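Local coordinates for oligogalacturonate lyase (Yersinia enterocolitica subsp. enterocolitica, PDB 3PE7), which cleaves short, pectin-derived oligogalacturonates by beta-elimination in the cytoplasm, probably with the help of a manganese ion bound in its seven-bladed beta-propeller, at residues C33-F38 against L366-V371; L296-G301 against L322-M327; N318-Y323 against V335-T340. One frame throughout, in Å; residues are numbered along the deposited sequence.

In the fold
All three contacts belong to a seven-bladed beta-propeller. Contact 1 is buried and, of the three, closest to the chain's centre, and joins two blades: strand 33-34 of one meets strand 364-369 of another, through side-chain bonds to backbone. Contacts 2 and 3 lie within a single blade and share strand 321-326, which pairs with strand 296-301 on one edge and strand 331-337 on the other. Contact 2 is a buried antiparallel pairing with mainly apolar side chains; contact 3, only partly buried, adds a carbonyl held twice and an arginine-aspartate salt bridge. Phe367 touches Leu322 between contacts 1 and 2, and Ser369 OG probably hydrogen-bonds to His338 O between contacts 1 and 3.

Contact 1 of 3, residues C33-F38 against L366-V371; sequences CHRNYF and LFTSDV
Two hydrogen bonds tie Arg35 to strand 364-369, one from its backbone and one from its side chain. Arg35 N donates to Thr368 OG1 at 3.0 Å, almost straight at 169°; the threonine hydroxyl sits anti to its own carbonyl carbon (chi1 -52°), which turns it toward the Arg35 amide. From the guanidinium, Arg35 NH2 reaches Leu366 O at 3.3 Å; the oxygen lies at the guanidinium edge, in its plane, while the nitrogen stands above the carbonyl plane. The same NH2 also bonds Ser357 OG. Van der Waals packing adds to these bonds: Leu366 CD2 lies over one guanidinium face, toward its rim, 3.9 Å from Arg35 CZ, and Thr368 CG2 packs 4.0 Å from His34 CB. Bends of the arginine chain at chi2 and chi3 bring the guanidinium against Leu366. Within 33-38, His34 ND1 donates to Arg35 O at 2.8 Å, and His34 NE2 is bonded to Thr83 OG1, so both imidazole nitrogens are engaged. With the Arg35 side chain about 4 Å from that of the manganese ligand His355, this is a junction between adjoining propeller blades beside the metal site.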
loop_
_atom_site.group_PDB
_atom_site.type_symbol
_atom_site.label_atom_id
_atom_site.label_comp_id
_atom_site.label_asym_id
_atom_site.label_seq_id
_atom_site.Cartn_x
_atom_site.Cartn_y
_atom_site.Cartn_z
ATOM N N CYS A 33 -15.561 4.344 -4.554
ATOM C CA CYS A 33 -15.019 3.819 -3.296
ATOM C C CYS A 33 -13.774 3.002 -3.624
ATOM O O CYS A 33 -13.694 2.349 -4.672
ATOM C CB CYS A 33 -16.033 2.907 -2.596
ATOM S SG CYS A 33 -17.580 3.746 -2.136
ATOM N N HIS A 34 -12.796 3.026 -2.739
ATOM C CA HIS A 34 -11.579 2.273 -3.010
ATOM C C HIS A 34 -10.940 1.800 -1.724
ATOM O O HIS A 34 -11.124 2.394 -0.663
ATOM C CB HIS A 34 -10.561 3.139 -3.777
ATOM C CG HIS A 34 -10.054 4.287 -2.964
ATOM N ND1 HIS A 34 -8.974 4.170 -2.114
ATOM C CD2 HIS A 34 -10.534 5.543 -2.801
ATOM C CE1 HIS A 34 -8.774 5.332 -1.508
ATOM N NE2 HIS A 34 -9.715 6.176 -1.897
ATOM N N ARG A 35 -10.177 0.716 -1.824
ATOM C CA ARG A 35 -9.424 0.245 -0.664
ATOM C C ARG A 35 -8.166 1.086 -0.448
ATOM O O ARG A 35 -7.750 1.825 -1.342
ATOM C CB ARG A 35 -9.085 -1.229 -0.874
ATOM C CG ARG A 35 -7.973 -1.381 -1.871
ATOM C CD ARG A 35 -6.688 -1.505 -1.030
ATOM N NE ARG A 35 -6.584 -2.895 -0.823
ATOM C CZ ARG A 35 -6.088 -3.593 0.189
ATOM N NH1 ARG A 35 -5.540 -3.081 1.306
ATOM N NH2 ARG A 35 -6.183 -4.894 0.027
ATOM N N ASN A 36 -7.533 0.970 0.726
ATOM C CA ASN A 36 -6.296 1.701 1.012
ATOM C C ASN A 36 -5.067 1.021 0.387
ATOM O O ASN A 36 -5.204 -0.011 -0.286
ATOM C CB ASN A 36 -6.127 1.913 2.536
ATOM C CG ASN A 36 -5.735 0.632 3.296
ATOM O OD1 ASN A 36 -5.254 0.705 4.438
ATOM N ND2 ASN A 36 -5.954 -0.518 2.694
ATOM N N TYR A 37 -3.879 1.573 0.595
ATOM C CA TYR A 37 -2.679 0.909 0.103
ATOM C C TYR A 37 -2.521 -0.473 0.771
ATOM O O TYR A 37 -2.812 -0.639 1.966
ATOM C CB TYR A 37 -1.436 1.779 0.317
ATOM C CG TYR A 37 -1.330 2.961 -0.624
ATOM C CD1 TYR A 37 -1.744 2.871 -1.957
ATOM C CD2 TYR A 37 -0.751 4.154 -0.194
ATOM C CE1 TYR A 37 -1.605 3.975 -2.835
ATOM C CE2 TYR A 37 -0.606 5.240 -1.048
ATOM C CZ TYR A 37 -1.031 5.150 -2.359
ATOM O OH TYR A 37 -0.886 6.244 -3.192
ATOM N N PHE A 38 -2.089 -1.446 -0.017
ATOM C CA PHE A 38 -2.142 -2.861 0.377
ATOM C C PHE A 38 -1.285 -3.237 1.580
ATOM O O PHE A 38 -1.552 -4.250 2.233
ATOM C CB PHE A 38 -1.771 -3.775 -0.814
ATOM C CG PHE A 38 -0.410 -3.511 -1.382
ATOM C CD1 PHE A 38 0.721 -4.134 -0.855
ATOM C CD2 PHE A 38 -0.261 -2.604 -2.439
ATOM C CE1 PHE A 38 1.992 -3.870 -1.373
ATOM C CE2 PHE A 38 1.001 -2.325 -2.949
ATOM C CZ PHE A 38 2.124 -2.961 -2.423
ATOM N N LEU A 366 -8.993 -8.923 -0.991
ATOM C CA LEU A 366 -9.688 -7.630 -1.118
ATOM C C LEU A 366 -9.018 -6.811 -2.198
ATOM O O LEU A 366 -7.788 -6.689 -2.213
ATOM C CB LEU A 366 -9.627 -6.851 0.203
ATOM C CG LEU A 366 -10.201 -5.415 0.162
ATOM C CD1 LEU A 366 -11.715 -5.454 0.100
ATOM C CD2 LEU A 366 -9.722 -4.573 1.380
ATOM N N PHE A 367 -9.813 -6.225 -3.085
ATOM C CA PHE A 367 -9.240 -5.391 -4.153
ATOM C C PHE A 367 -10.227 -4.343 -4.630
ATOM O O PHE A 367 -11.435 -4.477 -4.409
ATOM C CB PHE A 367 -8.757 -6.261 -5.337
ATOM C CG PHE A 367 -9.847 -7.035 -6.026
ATOM C CD1 PHE A 367 -10.393 -6.553 -7.214
ATOM C CD2 PHE A 367 -10.318 -8.254 -5.509
ATOM C CE1 PHE A 367 -11.400 -7.272 -7.879
ATOM C CE2 PHE A 367 -11.330 -8.977 -6.170
ATOM C CZ PHE A 367 -11.862 -8.487 -7.356
ATOM N N THR A 368 -9.706 -3.303 -5.280
ATOM C CA THR A 368 -10.549 -2.315 -6.000
ATOM C C THR A 368 -10.648 -2.645 -7.500
ATOM O O THR A 368 -9.684 -3.097 -8.117
ATOM C CB THR A 368 -9.969 -0.874 -5.880
ATOM O OG1 THR A 368 -9.720 -0.538 -4.520
ATOM C CG2 THR A 368 -10.919 0.167 -6.456
ATOM N N SER A 369 -11.814 -2.373 -8.079
ATOM C CA SER A 369 -11.944 -2.339 -9.539
ATOM C C SER A 369 -13.083 -1.401 -9.913
ATOM O O SER A 369 -14.005 -1.207 -9.133
ATOM C CB SER A 369 -12.248 -3.733 -10.077
ATOM O OG SER A 369 -12.384 -3.678 -11.493
ATOM N N ASP A 370 -12.988 -0.821 -11.120
ATOM C CA ASP A 370 -14.082 -0.054 -11.703
ATOM C C ASP A 370 -14.850 -0.819 -12.778
ATOM O O ASP A 370 -15.536 -0.205 -13.599
ATOM C CB ASP A 370 -13.554 1.273 -12.283
ATOM C CG ASP A 370 -12.679 1.076 -13.508
ATOM O OD1 ASP A 370 -12.462 2.074 -14.224
ATOM O OD2 ASP A 370 -12.201 -0.050 -13.750
ATOM N N VAL A 371 -14.730 -2.152 -12.782
ATOM C CA VAL A 371 -15.408 -3.005 -13.762
ATOM C C VAL A 371 -16.908 -2.701 -13.932
ATOM O O VAL A 371 -17.431 -2.805 -15.047
ATOM C CB VAL A 371 -15.181 -4.524 -13.454
ATOM C CG1 VAL A 371 -15.691 -4.902 -12.059
ATOM C CG2 VAL A 371 -15.797 -5.422 -14.543
#

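Contact 2 of 3, residues L296-G301 against L322-M327; sequences LMVGDG and LYVFNM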
loop_
_atom_site.group_PDB
_atom_site.type_symbol
_atom_site.label_atom_id
_atom_site.label_comp_id
_atom_site.label_asym_id
_atom_site.label_seq_id
_atom_site.Cartn_x
_atom_site.Cartn_y
_atom_site.Cartn_z
ATOM N N LEU A 296 1.729 -17.336 1.357
ATOM C CA LEU A 296 0.899 -17.014 0.187
ATOM C C LEU A 296 1.201 -15.603 -0.277
ATOM O O LEU A 296 1.441 -14.724 0.545
ATOM C CB LEU A 296 -0.594 -17.095 0.529
ATOM C CG LEU A 296 -1.197 -18.445 0.938
ATOM C CD1 LEU A 296 -2.624 -18.228 1.421
ATOM C CD2 LEU A 296 -1.138 -19.419 -0.237
ATOM N N MET A 297 1.196 -15.395 -1.594
ATOM C CA MET A 297 1.314 -14.050 -2.149
ATOM C C MET A 297 0.229 -13.810 -3.181
ATOM O O MET A 297 -0.348 -14.749 -3.723
ATOM C CB MET A 297 2.703 -13.801 -2.741
ATOM C CG MET A 297 3.835 -13.909 -1.703
ATOM S SD MET A 297 5.430 -13.325 -2.308
ATOM C CE MET A 297 6.464 -13.880 -0.952
ATOM N N VAL A 298 -0.064 -12.539 -3.412
ATOM C CA VAL A 298 -1.092 -12.173 -4.377
ATOM C C VAL A 298 -0.622 -11.011 -5.229
ATOM O O VAL A 298 0.029 -10.083 -4.731
ATOM C CB VAL A 298 -2.452 -11.873 -3.656
ATOM C CG1 VAL A 298 -2.352 -10.654 -2.715
ATOM C CG2 VAL A 298 -3.578 -11.665 -4.689
ATOM N N GLY A 299 -0.948 -11.061 -6.527
ATOM C CA GLY A 299 -0.574 -9.971 -7.434
ATOM C C GLY A 299 -1.678 -9.683 -8.442
ATOM O O GLY A 299 -2.497 -10.541 -8.738
ATOM N N ASP A 300 -1.683 -8.459 -8.951
ATOM C CA ASP A 300 -2.715 -8.021 -9.903
ATOM C C ASP A 300 -2.153 -7.913 -11.300
ATOM O O ASP A 300 -1.267 -7.094 -11.558
ATOM C CB ASP A 300 -3.410 -6.711 -9.454
ATOM C CG ASP A 300 -2.446 -5.624 -8.924
ATOM O OD1 ASP A 300 -2.951 -4.506 -8.663
ATOM O OD2 ASP A 300 -1.240 -5.865 -8.716
ATOM N N GLY A 301 -2.677 -8.734 -12.214
ATOM C CA GLY A 301 -2.205 -8.709 -13.620
ATOM C C GLY A 301 -2.156 -7.293 -14.166
ATOM O O GLY A 301 -3.095 -6.509 -13.988
ATOM N N LEU A 322 -6.279 -11.749 -11.158
ATOM C CA LEU A 322 -5.577 -11.795 -9.872
ATOM C C LEU A 322 -4.951 -13.174 -9.710
ATOM O O LEU A 322 -5.622 -14.189 -9.939
ATOM C CB LEU A 322 -6.545 -11.521 -8.717
ATOM C CG LEU A 322 -7.107 -10.090 -8.711
ATOM C CD1 LEU A 322 -8.484 -10.026 -8.083
ATOM C CD2 LEU A 322 -6.165 -9.095 -8.021
ATOM N N TYR A 323 -3.687 -13.202 -9.272
ATOM C CA TYR A 323 -2.955 -14.455 -9.111
ATOM C C TYR A 323 -2.587 -14.677 -7.666
ATOM O O TYR A 323 -2.188 -13.741 -6.983
ATOM C CB TYR A 323 -1.657 -14.435 -9.920
ATOM C CG TYR A 323 -1.880 -14.285 -11.395
ATOM C CD1 TYR A 323 -2.186 -15.400 -12.187
ATOM C CD2 TYR A 323 -1.813 -13.032 -11.992
ATOM C CE1 TYR A 323 -2.417 -15.267 -13.566
ATOM C CE2 TYR A 323 -2.016 -12.878 -13.379
ATOM C CZ TYR A 323 -2.327 -14.004 -14.147
ATOM O OH TYR A 323 -2.550 -13.848 -15.493
ATOM N N VAL A 324 -2.693 -15.929 -7.210
ATOM C CA VAL A 324 -2.205 -16.265 -5.870
ATOM C C VAL A 324 -1.062 -17.243 -6.031
ATOM O O VAL A 324 -1.157 -18.208 -6.813
ATOM C CB VAL A 324 -3.308 -16.838 -4.937
ATOM C CG1 VAL A 324 -2.690 -17.504 -3.688
ATOM C CG2 VAL A 324 -4.262 -15.742 -4.524
ATOM N N PHE A 325 0.013 -16.979 -5.300
ATOM C CA PHE A 325 1.221 -17.800 -5.348
ATOM C C PHE A 325 1.336 -18.551 -4.043
ATOM O O PHE A 325 1.407 -17.937 -2.978
ATOM C CB PHE A 325 2.462 -16.924 -5.579
ATOM C CG PHE A 325 2.333 -16.011 -6.759
ATOM C CD1 PHE A 325 2.675 -16.448 -8.036
ATOM C CD2 PHE A 325 1.830 -14.728 -6.605
ATOM C CE1 PHE A 325 2.534 -15.605 -9.136
ATOM C CE2 PHE A 325 1.681 -13.878 -7.694
ATOM C CZ PHE A 325 2.027 -14.307 -8.960
ATOM N N ASN A 326 1.288 -19.887 -4.117
ATOM C CA ASN A 326 1.474 -20.718 -2.932
ATOM C C ASN A 326 2.958 -21.001 -2.780
ATOM O O ASN A 326 3.565 -21.732 -3.573
ATOM C CB ASN A 326 0.639 -22.007 -3.038
ATOM C CG ASN A 326 0.725 -22.876 -1.789
ATOM O OD1 ASN A 326 1.763 -22.944 -1.125
ATOM N ND2 ASN A 326 -0.369 -23.573 -1.485
ATOM N N MET A 327 3.552 -20.370 -1.769
ATOM C CA MET A 327 4.996 -20.372 -1.628
ATOM C C MET A 327 5.509 -21.647 -0.960
ATOM O O MET A 327 6.705 -21.871 -0.906
ATOM C CB MET A 327 5.472 -19.122 -0.874
ATOM C CG MET A 327 4.912 -17.785 -1.406
ATOM S SD MET A 327 5.222 -17.438 -3.159
ATOM C CE MET A 327 7.022 -17.307 -3.143
#
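Leu296-Gly301 and Leu322-Met327 form a regular antiparallel strand pairing, buried in the middle of one four-stranded sheet. Hydrogen-bonded pairs Met297-Phe325 and Gly299-Tyr323 alternate with non-hydrogen-bonded ones. Each of the former makes two bonds, among them Phe325 N to Met297 O at 2.8 Å and Gly299 N to Tyr323 O at 3.0 Å. In the intervening pairs CA-H groups approach the same carbonyls, as Val298 CA does to Tyr323 O at 3.2 Å. This sheet, ordered 287-290, 296-301, 321-326, 331-337, is one blade of the seven-bladed propeller, and the strands here are the two middle ones of its four. On the face with Val298 and Val324, the methyls Val298 CG2 and Val324 CG2 meet at 4.1 Å, and Leu322 CD2 rests 3.9 Å from Asp300 CB; Ile365 of the next blade touches both Val298 and Leu322. The other face carries Met297, Tyr323 and Phe325, with Met327 beyond the strand end turned toward 296-301. Gly299, lacking a side chain, is approached by the Phe325 ring, whose edge brings CE2 to 4.0 Å from Gly299 N. The extended Met297 crosses the doubly bent Met327 at about a right angle, CG to CG 4.0 Å. At the Gly301 end, Asp300 OD1 accepts from ND1 of the manganese ligand His287, a second-shell bond that would help orient the imidazole.

Contact 3 of 3, residues N318-Y323 against V335-T340; sequences NDPFLY and VARHDT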
loop_
_atom_site.group_PDB
_atom_site.type_symbol
_atom_site.label_atom_id
_atom_site.label_comp_id
_atom_site.label_asym_id
_atom_site.label_seq_id
_atom_site.Cartn_x
_atom_site.Cartn_y
_atom_site.Cartn_z
ATOM N N ASN A 318 -4.429 -5.898 -20.795
ATOM C CA ASN A 318 -3.582 -7.071 -21.109
ATOM C C ASN A 318 -3.877 -8.298 -20.235
ATOM O O ASN A 318 -4.041 -9.425 -20.744
ATOM C CB ASN A 318 -2.088 -6.714 -21.028
ATOM C CG ASN A 318 -1.176 -7.839 -21.536
ATOM O OD1 ASN A 318 -0.085 -8.061 -20.991
ATOM N ND2 ASN A 318 -1.604 -8.532 -22.591
ATOM N N ASP A 319 -3.910 -8.077 -18.925
ATOM C CA ASP A 319 -4.068 -9.174 -17.990
ATOM C C ASP A 319 -5.047 -8.759 -16.901
ATOM O O ASP A 319 -4.667 -8.035 -15.986
ATOM C CB ASP A 319 -2.712 -9.546 -17.368
ATOM C CG ASP A 319 -2.759 -10.871 -16.609
ATOM O OD1 ASP A 319 -1.696 -11.491 -16.399
ATOM O OD2 ASP A 319 -3.854 -11.324 -16.249
ATOM N N PRO A 320 -6.314 -9.221 -16.989
ATOM C CA PRO A 320 -7.355 -8.799 -16.048
ATOM C C PRO A 320 -7.384 -9.642 -14.737
ATOM O O PRO A 320 -8.288 -9.466 -13.900
ATOM C CB PRO A 320 -8.646 -9.040 -16.853
ATOM C CG PRO A 320 -8.333 -10.279 -17.654
ATOM C CD PRO A 320 -6.851 -10.096 -18.058
ATOM N N PHE A 321 -6.436 -10.567 -14.600
ATOM C CA PHE A 321 -6.512 -11.568 -13.537
ATOM C C PHE A 321 -5.765 -11.212 -12.263
ATOM O O PHE A 321 -4.777 -10.467 -12.296
ATOM C CB PHE A 321 -6.020 -12.933 -14.048
ATOM C CG PHE A 321 -6.890 -13.496 -15.125
ATOM C CD1 PHE A 321 -6.492 -13.424 -16.455
ATOM C CD2 PHE A 321 -8.134 -14.062 -14.810
ATOM C CE1 PHE A 321 -7.316 -13.928 -17.484
ATOM C CE2 PHE A 321 -8.977 -14.560 -15.835
ATOM C CZ PHE A 321 -8.553 -14.497 -17.170
ATOM N N LEU A 322 -6.279 -11.749 -11.158
ATOM C CA LEU A 322 -5.577 -11.795 -9.872
ATOM C C LEU A 322 -4.951 -13.174 -9.710
ATOM O O LEU A 322 -5.622 -14.189 -9.939
ATOM C CB LEU A 322 -6.545 -11.521 -8.717
ATOM C CG LEU A 322 -7.107 -10.090 -8.711
ATOM C CD1 LEU A 322 -8.484 -10.026 -8.083
ATOM C CD2 LEU A 322 -6.165 -9.095 -8.021
ATOM N N TYR A 323 -3.687 -13.202 -9.272
ATOM C CA TYR A 323 -2.955 -14.455 -9.111
ATOM C C TYR A 323 -2.587 -14.677 -7.666
ATOM O O TYR A 323 -2.188 -13.741 -6.983
ATOM C CB TYR A 323 -1.657 -14.435 -9.920
ATOM C CG TYR A 323 -1.880 -14.285 -11.395
ATOM C CD1 TYR A 323 -2.186 -15.400 -12.187
ATOM C CD2 TYR A 323 -1.813 -13.032 -11.992
ATOM C CE1 TYR A 323 -2.417 -15.267 -13.566
ATOM C CE2 TYR A 323 -2.016 -12.878 -13.379
ATOM C CZ TYR A 323 -2.327 -14.004 -14.147
ATOM O OH TYR A 323 -2.550 -13.848 -15.493
ATOM N N VAL A 335 -7.026 -16.841 -9.697
ATOM C CA VAL A 335 -8.132 -17.043 -8.766
ATOM C C VAL A 335 -9.427 -16.316 -9.139
ATOM O O VAL A 335 -10.536 -16.801 -8.869
ATOM C CB VAL A 335 -7.705 -16.763 -7.298
ATOM C CG1 VAL A 335 -6.608 -17.754 -6.871
ATOM C CG2 VAL A 335 -7.225 -15.347 -7.122
ATOM N N ALA A 336 -9.275 -15.162 -9.776
ATOM C CA ALA A 336 -10.421 -14.344 -10.183
ATOM C C ALA A 336 -9.946 -13.213 -11.075
ATOM O O ALA A 336 -8.753 -12.978 -11.206
ATOM C CB ALA A 336 -11.143 -13.788 -8.970
ATOM N N ARG A 337 -10.898 -12.531 -11.697
ATOM C CA ARG A 337 -10.610 -11.358 -12.504
ATOM C C ARG A 337 -10.729 -10.122 -11.633
ATOM O O ARG A 337 -11.693 -9.980 -10.878
ATOM C CB ARG A 337 -11.637 -11.243 -13.638
ATOM C CG ARG A 337 -11.725 -12.484 -14.547
ATOM C CD ARG A 337 -12.923 -12.360 -15.525
ATOM N NE ARG A 337 -12.687 -11.303 -16.519
ATOM C CZ ARG A 337 -12.043 -11.474 -17.668
ATOM N NH1 ARG A 337 -11.600 -12.684 -18.027
ATOM N NH2 ARG A 337 -11.848 -10.439 -18.465
ATOM N N HIS A 338 -9.763 -9.211 -11.738
ATOM C CA HIS A 338 -10.005 -7.859 -11.219
ATOM C C HIS A 338 -10.750 -6.991 -12.254
ATOM O O HIS A 338 -11.618 -6.176 -11.885
ATOM C CB HIS A 338 -8.706 -7.196 -10.702
ATOM C CG HIS A 338 -7.686 -6.902 -11.762
ATOM N ND1 HIS A 338 -6.470 -7.543 -11.830
ATOM C CD2 HIS A 338 -7.688 -5.996 -12.766
ATOM C CE1 HIS A 338 -5.782 -7.076 -12.860
ATOM N NE2 HIS A 338 -6.503 -6.129 -13.442
ATOM N N ASP A 339 -10.432 -7.174 -13.539
ATOM C CA ASP A 339 -11.086 -6.408 -14.632
ATOM C C ASP A 339 -11.024 -4.879 -14.486
ATOM O O ASP A 339 -11.900 -4.164 -15.001
ATOM C CB ASP A 339 -12.558 -6.839 -14.808
ATOM C CG ASP A 339 -12.729 -8.008 -15.750
ATOM O OD1 ASP A 339 -11.981 -8.097 -16.759
ATOM O OD2 ASP A 339 -13.634 -8.830 -15.485
ATOM N N THR A 340 -10.008 -4.360 -13.805
ATOM C CA THR A 340 -9.887 -2.900 -13.706
ATOM C C THR A 340 -9.485 -2.288 -15.043
ATOM O O THR A 340 -8.813 -2.937 -15.849
ATOM C CB THR A 340 -8.959 -2.436 -12.553
ATOM O OG1 THR A 340 -9.318 -1.102 -12.206
ATOM C CG2 THR A 340 -7.489 -2.456 -12.952
HETATM O O HOH W 1 -5.396 -5.358 -16.623
#
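Pro320 O is gripped by two successive backbone amides: His338 N at 2.6 Å, nearly in line with the carbonyl bond but bent at the hydrogen (133°), and Asp339 N at 3.2 Å, in the carbonyl plane on a lone pair and much straighter. The same oxygen stands over the centre of the His338 ring. That imidazole is brought beneath it by a chi1 of 66°, which sets CG between the backbone N and the carbonyl carbon; its CB meanwhile packs 3.9 Å from Leu322 CG. Farther along the beta hairpin, formed by the third and fourth strands of the blade, Leu322 N bonds Ala336 O and Val335 N bonds Leu322 O: Val335 and Ala336 both lie opposite Leu322 as a classic beta bulge. On the more exposed side Arg337 holds Asp339 side-on, NE to OD2 at 2.8 Å and NH2 to OD1 at 2.9 Å. Pro320 CG lies over one face of this guanidinium, 3.6 Å from Arg337 NH2. The Phe321 ring stands steeply to it, planes 76° apart, with CZ 3.6 Å from Arg337 NH1; that nitrogen is also bonded to Ser18 OG. Asp319 braces the start of the strand: OD2 accepts from Phe321 N as an Asx turn, while OD1 takes the Tyr323 hydroxyl on its syn lone pair at 2.7 Å. A water donates to Asp319 O and has a weak bond to His338 NE2. The paired carboxylate would largely offset the arginine's charge, and two nitrogens on two oxygens restrict rotation of the guanidinium, holding it against Pro320 and Phe321, which also touch each other.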